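Local structure of protein her-1 (Caenorhabditis elegans, 1SZH) at residues 12-17 against 56-61; 34-39 against 94-99. The protein probably acts directly in cell signalling during sex determination, dictating male development and inhibiting tra-2a. The protein carries 2 engineered substitutions. One frame throughout, in Å; residues are numbered along the deposited sequence.

Contact 1: 12-17 against 56-61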
loop_
_atom_site.group_PDB
_atom_site.type_symbol
_atom_site.label_atom_id
_atom_site.label_comp_id
_atom_site.label_asym_id
_atom_site.label_seq_id
_atom_site.Cartn_x
_atom_site.Cartn_y
_atom_site.Cartn_z
ATOM N N LYS A 12 14.931 12.514 -2.470
ATOM C CA LYS A 12 15.254 13.233 -3.694
ATOM C C LYS A 12 15.818 12.272 -4.739
ATOM O O LYS A 12 15.512 12.389 -5.921
ATOM C CB LYS A 12 16.259 14.364 -3.409
ATOM C CG LYS A 12 15.656 15.508 -2.607
ATOM C CD LYS A 12 16.609 16.696 -2.480
ATOM C CE LYS A 12 16.838 17.336 -3.839
ATOM N NZ LYS A 12 17.556 18.643 -3.772
ATOM N N ASP A 13 16.620 11.302 -4.301
ATOM C CA ASP A 13 17.196 10.337 -5.236
ATOM C C ASP A 13 16.097 9.469 -5.852
ATOM O O ASP A 13 16.106 9.202 -7.059
ATOM C CB ASP A 13 18.217 9.451 -4.530
ATOM C CG ASP A 13 18.950 8.517 -5.494
ATOM O OD1 ASP A 13 18.951 7.296 -5.249
ATOM O OD2 ASP A 13 19.527 9.010 -6.491
ATOM N N ALA A 14 15.145 9.036 -5.027
ATOM C CA ALA A 14 14.044 8.204 -5.540
ATOM C C ALA A 14 13.212 9.001 -6.553
ATOM O O ALA A 14 12.815 8.468 -7.586
ATOM C CB ALA A 14 13.160 7.726 -4.387
ATOM N N ALA A 15 12.926 10.265 -6.237
ATOM C CA ALA A 15 12.154 11.093 -7.145
ATOM C C ALA A 15 12.880 11.248 -8.488
ATOM O O ALA A 15 12.268 11.145 -9.551
ATOM C CB ALA A 15 11.888 12.474 -6.519
ATOM N N GLU A 16 14.187 11.477 -8.424
ATOM C CA GLU A 16 14.994 11.650 -9.637
ATOM C C GLU A 16 15.030 10.396 -10.511
ATOM O O GLU A 16 15.046 10.487 -11.745
ATOM C CB GLU A 16 16.425 12.039 -9.245
ATOM C CG GLU A 16 16.521 13.399 -8.554
ATOM C CD GLU A 16 17.768 13.539 -7.688
ATOM O OE1 GLU A 16 18.718 12.749 -7.875
ATOM O OE2 GLU A 16 17.802 14.449 -6.825
ATOM N N LYS A 17 15.038 9.232 -9.882
ATOM C CA LYS A 17 15.105 7.970 -10.606
ATOM C C LYS A 17 13.773 7.453 -11.094
ATOM O O LYS A 17 13.707 6.671 -12.035
ATOM C CB LYS A 17 15.728 6.891 -9.710
ATOM C CG LYS A 17 17.200 7.159 -9.381
ATOM C CD LYS A 17 17.770 6.130 -8.442
ATOM C CE LYS A 17 19.290 6.342 -8.293
ATOM N NZ LYS A 17 19.883 5.394 -7.312
ATOM N N GLN A 56 9.578 2.373 -4.153
ATOM C CA GLN A 56 9.841 1.413 -3.085
ATOM C C GLN A 56 11.234 0.783 -3.215
ATOM O O GLN A 56 11.952 0.616 -2.227
ATOM C CB GLN A 56 8.788 0.312 -3.107
ATOM C CG GLN A 56 7.430 0.767 -2.603
ATOM C CD GLN A 56 6.972 -0.066 -1.414
ATOM O OE1 GLN A 56 6.912 -1.294 -1.485
ATOM N NE2 GLN A 56 6.629 0.599 -0.321
ATOM N N ASN A 57 11.596 0.458 -4.452
ATOM C CA ASN A 57 12.887 -0.164 -4.718
ATOM C C ASN A 57 14.045 0.767 -4.366
ATOM O O ASN A 57 15.085 0.297 -3.899
ATOM C CB ASN A 57 12.962 -0.624 -6.186
ATOM C CG ASN A 57 12.186 -1.917 -6.443
ATOM O OD1 ASN A 57 12.141 -2.416 -7.579
ATOM N ND2 ASN A 57 11.565 -2.460 -5.398
ATOM N N VAL A 58 13.892 2.079 -4.566
ATOM C CA VAL A 58 14.987 2.989 -4.207
ATOM C C VAL A 58 14.978 3.297 -2.707
ATOM O O VAL A 58 15.994 3.168 -2.031
ATOM C CB VAL A 58 14.918 4.318 -4.998
ATOM C CG1 VAL A 58 16.049 5.255 -4.541
ATOM C CG2 VAL A 58 15.005 4.060 -6.474
ATOM N N LEU A 59 13.825 3.668 -2.157
ATOM C CA LEU A 59 13.736 4.013 -0.735
ATOM C C LEU A 59 14.124 2.888 0.200
ATOM O O LEU A 59 14.754 3.119 1.227
ATOM C CB LEU A 59 12.299 4.433 -0.376
ATOM C CG LEU A 59 11.783 5.706 -1.063
ATOM C CD1 LEU A 59 10.305 5.895 -0.691
ATOM C CD2 LEU A 59 12.581 6.915 -0.621
ATOM N N PHE A 60 13.758 1.668 -0.164
ATOM C CA PHE A 60 14.005 0.527 0.700
ATOM C C PHE A 60 15.025 -0.453 0.111
ATOM O O PHE A 60 14.954 -1.649 0.354
ATOM C CB PHE A 60 12.669 -0.163 0.979
ATOM C CG PHE A 60 11.670 0.739 1.684
ATOM C CD1 PHE A 60 10.434 1.022 1.115
ATOM C CD2 PHE A 60 11.996 1.349 2.900
ATOM C CE1 PHE A 60 9.543 1.917 1.736
ATOM C CE2 PHE A 60 11.109 2.243 3.531
ATOM C CZ PHE A 60 9.883 2.522 2.950
ATOM N N ALA A 61 15.974 0.075 -0.651
ATOM C CA ALA A 61 17.001 -0.760 -1.277
ATOM C C ALA A 61 17.785 -1.581 -0.247
ATOM O O ALA A 61 18.057 -2.759 -0.467
ATOM C CB ALA A 61 17.955 0.112 -2.077
#

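Contact 2: 34-39 against 94-99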
loop_
_atom_site.group_PDB
_atom_site.type_symbol
_atom_site.label_atom_id
_atom_site.label_comp_id
_atom_site.label_asym_id
_atom_site.label_seq_id
_atom_site.Cartn_x
_atom_site.Cartn_y
_atom_site.Cartn_z
ATOM N N GLY A 34 3.790 10.724 3.049
ATOM C CA GLY A 34 3.333 9.362 3.179
ATOM C C GLY A 34 1.956 9.152 2.561
ATOM O O GLY A 34 1.075 8.595 3.204
ATOM N N THR A 35 1.769 9.605 1.326
ATOM C CA THR A 35 0.481 9.451 0.644
ATOM C C THR A 35 0.665 8.740 -0.698
ATOM O O THR A 35 1.794 8.512 -1.156
ATOM C CB THR A 35 -0.165 10.834 0.374
ATOM O OG1 THR A 35 0.698 11.619 -0.470
ATOM C CG2 THR A 35 -0.380 11.562 1.678
ATOM N N PRO A 36 -0.450 8.376 -1.355
ATOM C CA PRO A 36 -0.354 7.704 -2.650
ATOM C C PRO A 36 0.164 8.648 -3.722
ATOM O O PRO A 36 0.107 9.877 -3.591
ATOM C CB PRO A 36 -1.796 7.292 -2.949
ATOM C CG PRO A 36 -2.400 7.124 -1.584
ATOM C CD PRO A 36 -1.813 8.281 -0.799
ATOM N N ILE A 37 0.647 8.067 -4.812
ATOM C CA ILE A 37 1.142 8.849 -5.934
ATOM C C ILE A 37 -0.027 9.359 -6.799
ATOM O O ILE A 37 -0.856 8.575 -7.266
ATOM C CB ILE A 37 2.036 7.993 -6.864
ATOM C CG1 ILE A 37 3.257 7.477 -6.105
ATOM C CG2 ILE A 37 2.450 8.820 -8.093
ATOM C CD1 ILE A 37 3.941 6.268 -6.763
ATOM N N ARG A 38 -0.109 10.664 -7.003
ATOM C CA ARG A 38 -1.135 11.211 -7.892
ATOM C C ARG A 38 -0.251 11.873 -8.953
ATOM O O ARG A 38 0.105 11.253 -9.969
ATOM C CB ARG A 38 -2.022 12.187 -7.118
ATOM C CG ARG A 38 -2.862 11.431 -6.072
ATOM C CD ARG A 38 -3.946 12.268 -5.401
ATOM N NE ARG A 38 -4.757 11.440 -4.505
ATOM C CZ ARG A 38 -5.753 11.889 -3.744
ATOM N NH1 ARG A 38 -6.083 13.177 -3.756
ATOM N NH2 ARG A 38 -6.421 11.045 -2.962
ATOM N N CYS A 39 0.107 13.117 -8.724
ATOM C CA CYS A 39 1.048 13.788 -9.578
ATOM C C CYS A 39 0.753 13.993 -11.055
ATOM O O CYS A 39 1.676 14.226 -11.837
ATOM C CB CYS A 39 2.400 13.082 -9.399
ATOM S SG CYS A 39 2.887 13.009 -7.656
ATOM N N CYS A 94 -6.771 1.581 5.040
ATOM C CA CYS A 94 -5.913 0.513 4.523
ATOM C C CYS A 94 -5.553 0.775 3.055
ATOM O O CYS A 94 -4.384 0.703 2.677
ATOM C CB CYS A 94 -6.668 -0.817 4.669
ATOM S SG CYS A 94 -5.780 -2.317 4.204
ATOM N N LYS A 95 -6.543 1.111 2.232
ATOM C CA LYS A 95 -6.249 1.342 0.818
ATOM C C LYS A 95 -5.248 2.481 0.642
ATOM O O LYS A 95 -4.341 2.395 -0.207
ATOM C CB LYS A 95 -7.528 1.641 0.047
ATOM C CG LYS A 95 -8.466 0.445 -0.064
ATOM C CD LYS A 95 -9.752 0.824 -0.801
ATOM C CE LYS A 95 -10.618 -0.404 -1.063
ATOM N NZ LYS A 95 -11.881 0.023 -1.743
ATOM N N ASN A 96 -5.400 3.543 1.435
ATOM C CA ASN A 96 -4.475 4.665 1.337
ATOM C C ASN A 96 -3.073 4.243 1.789
ATOM O O ASN A 96 -2.105 4.510 1.097
ATOM C CB ASN A 96 -4.970 5.847 2.177
ATOM C CG ASN A 96 -6.099 6.606 1.494
ATOM O OD1 ASN A 96 -6.130 6.716 0.261
ATOM N ND2 ASN A 96 -7.020 7.146 2.286
ATOM N N LEU A 97 -2.971 3.580 2.933
ATOM C CA LEU A 97 -1.662 3.145 3.420
ATOM C C LEU A 97 -0.984 2.209 2.436
ATOM O O LEU A 97 0.209 2.353 2.150
ATOM C CB LEU A 97 -1.806 2.410 4.767
ATOM C CG LEU A 97 -2.164 3.272 5.976
ATOM C CD1 LEU A 97 -2.649 2.374 7.133
ATOM C CD2 LEU A 97 -0.954 4.085 6.373
ATOM N N MET A 98 -1.741 1.253 1.917
ATOM C CA MET A 98 -1.158 0.240 1.039
ATOM C C MET A 98 -0.779 0.724 -0.340
ATOM O O MET A 98 -0.206 -0.032 -1.123
ATOM C CB MET A 98 -2.107 -0.967 0.943
ATOM C CG MET A 98 -2.325 -1.672 2.303
ATOM S SD MET A 98 -0.873 -2.617 2.886
ATOM C CE MET A 98 -0.980 -4.096 1.836
ATOM N N THR A 99 -1.104 1.977 -0.649
ATOM C CA THR A 99 -0.714 2.539 -1.937
ATOM C C THR A 99 0.238 3.744 -1.746
ATOM O O THR A 99 0.488 4.490 -2.690
ATOM C CB THR A 99 -1.953 2.966 -2.782
ATOM O OG1 THR A 99 -2.794 3.830 -2.004
ATOM C CG2 THR A 99 -2.752 1.740 -3.225
HETATM O O HOH W 1 0.661 5.159 -5.232
#

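Contact 1: 12-17 against 56-61
Asp13 OD1 accepts a hydrogen bond from Lys17 NZ at 3.0 Å, as part of a salt bridge, and rests on the methyl CG1 of Val58. The bridge spans one turn of helix 8-18. Helices 8-18, 24-33 and 47-59 pack together here, probably as the overhand three-helix bundle of this strand-free protein. No hydrogen bond crosses between the two segments. Asp13 meets Lys17 through the syn lone pair of OD1. The Asp13 CG stands anti to the backbone N (chi1 -174°), which carries OD1 to 3.6 Å from Val58 CG1. The two side chains meet at about a right angle. Val58 divides its methyls: CG1 packs on the CA and CB of Ala14, and CG2 reaches the extended Lys17 chain, 4.0 Å from its CD. Replacing Asp13 by alanine would probably leave the Lys17 ammonium without its mate, set that chain free to turn, and uncover one side of Val58 CG1. Away from the ion pair the contact is apolar, with Ala14 and Leu59 buried. Leu59 also touches Met31, and Ala15 packs on Ile28 and Met31, so helix 24-33 packs against both. The Leu59 methyl CD2 lies 3.9 Å from Ala14 CB.

Contact 2: 34-39 against 94-99
This is a loop-to-helix-end contact at the protein surface, where Pro36 meets Thr99. The loop follows helix 24-33, and Thr99 follows helix 85-97, so the contact joins the N-terminal and C-terminal helical parts. Helix 24-33 ends in a Schellman motif with Gly34 as its C-prime residue, and the chain then runs to Pro36. The CB of Pro36 is directed toward 94-99, and its ring CG sits 3.3 Å from Thr99 OG1 and 3.8 Å from Asn96 O. That hydroxyl is already used: Thr99 OG1 donates to Lys95 O at 2.8 Å, with the hydroxyl oxygen tilted 19° out of the plane of that carbonyl. A chi1 of 53° sets OG1 astride its own backbone and turns it back to Lys95 O, four residues earlier. Thr99 O has two partners. Pro36 CA makes a C-H...O contact to it at 3.3 Å, with 142° at the hydrogen. A water also donates to Thr99 O at 2.6 Å and accepts from Ile37 N at 2.9 Å. The Ile37 side chain itself packs on Val51, Tyr52 and Leu55 of helix 47-59. The Ser100 hydroxyl spans both segments, bonded to Asn96 O and weakly to Gly34 O. Between the two segments themselves no direct hydrogen bond forms. The water satisfies both Ile37 N and Thr99 O, and Pro36 adds only van der Waals and C-H...O contact.

Overall arrangement
From the N terminus, the chain passes 12-17, then 34-39, then 56-61, and last 94-99. The two contacts therefore cross: each has one segment between the two of the other. Contact 1 closes a loop of 38 residues that holds helix 24-33 and most of helix 47-59, and it ties these into a group with helix 8-18. Contact 2 starts inside that loop and closes one of 54 residues, fastening the turn after helix 24-33 to the end of helix 85-97. It thus links helices 8-18, 24-33 and 47-59 to the later helices, beginning with 85-97. The contacts do not touch; their centres are about 16 Å apart. Contact 2 lies nearer the centre of the chain.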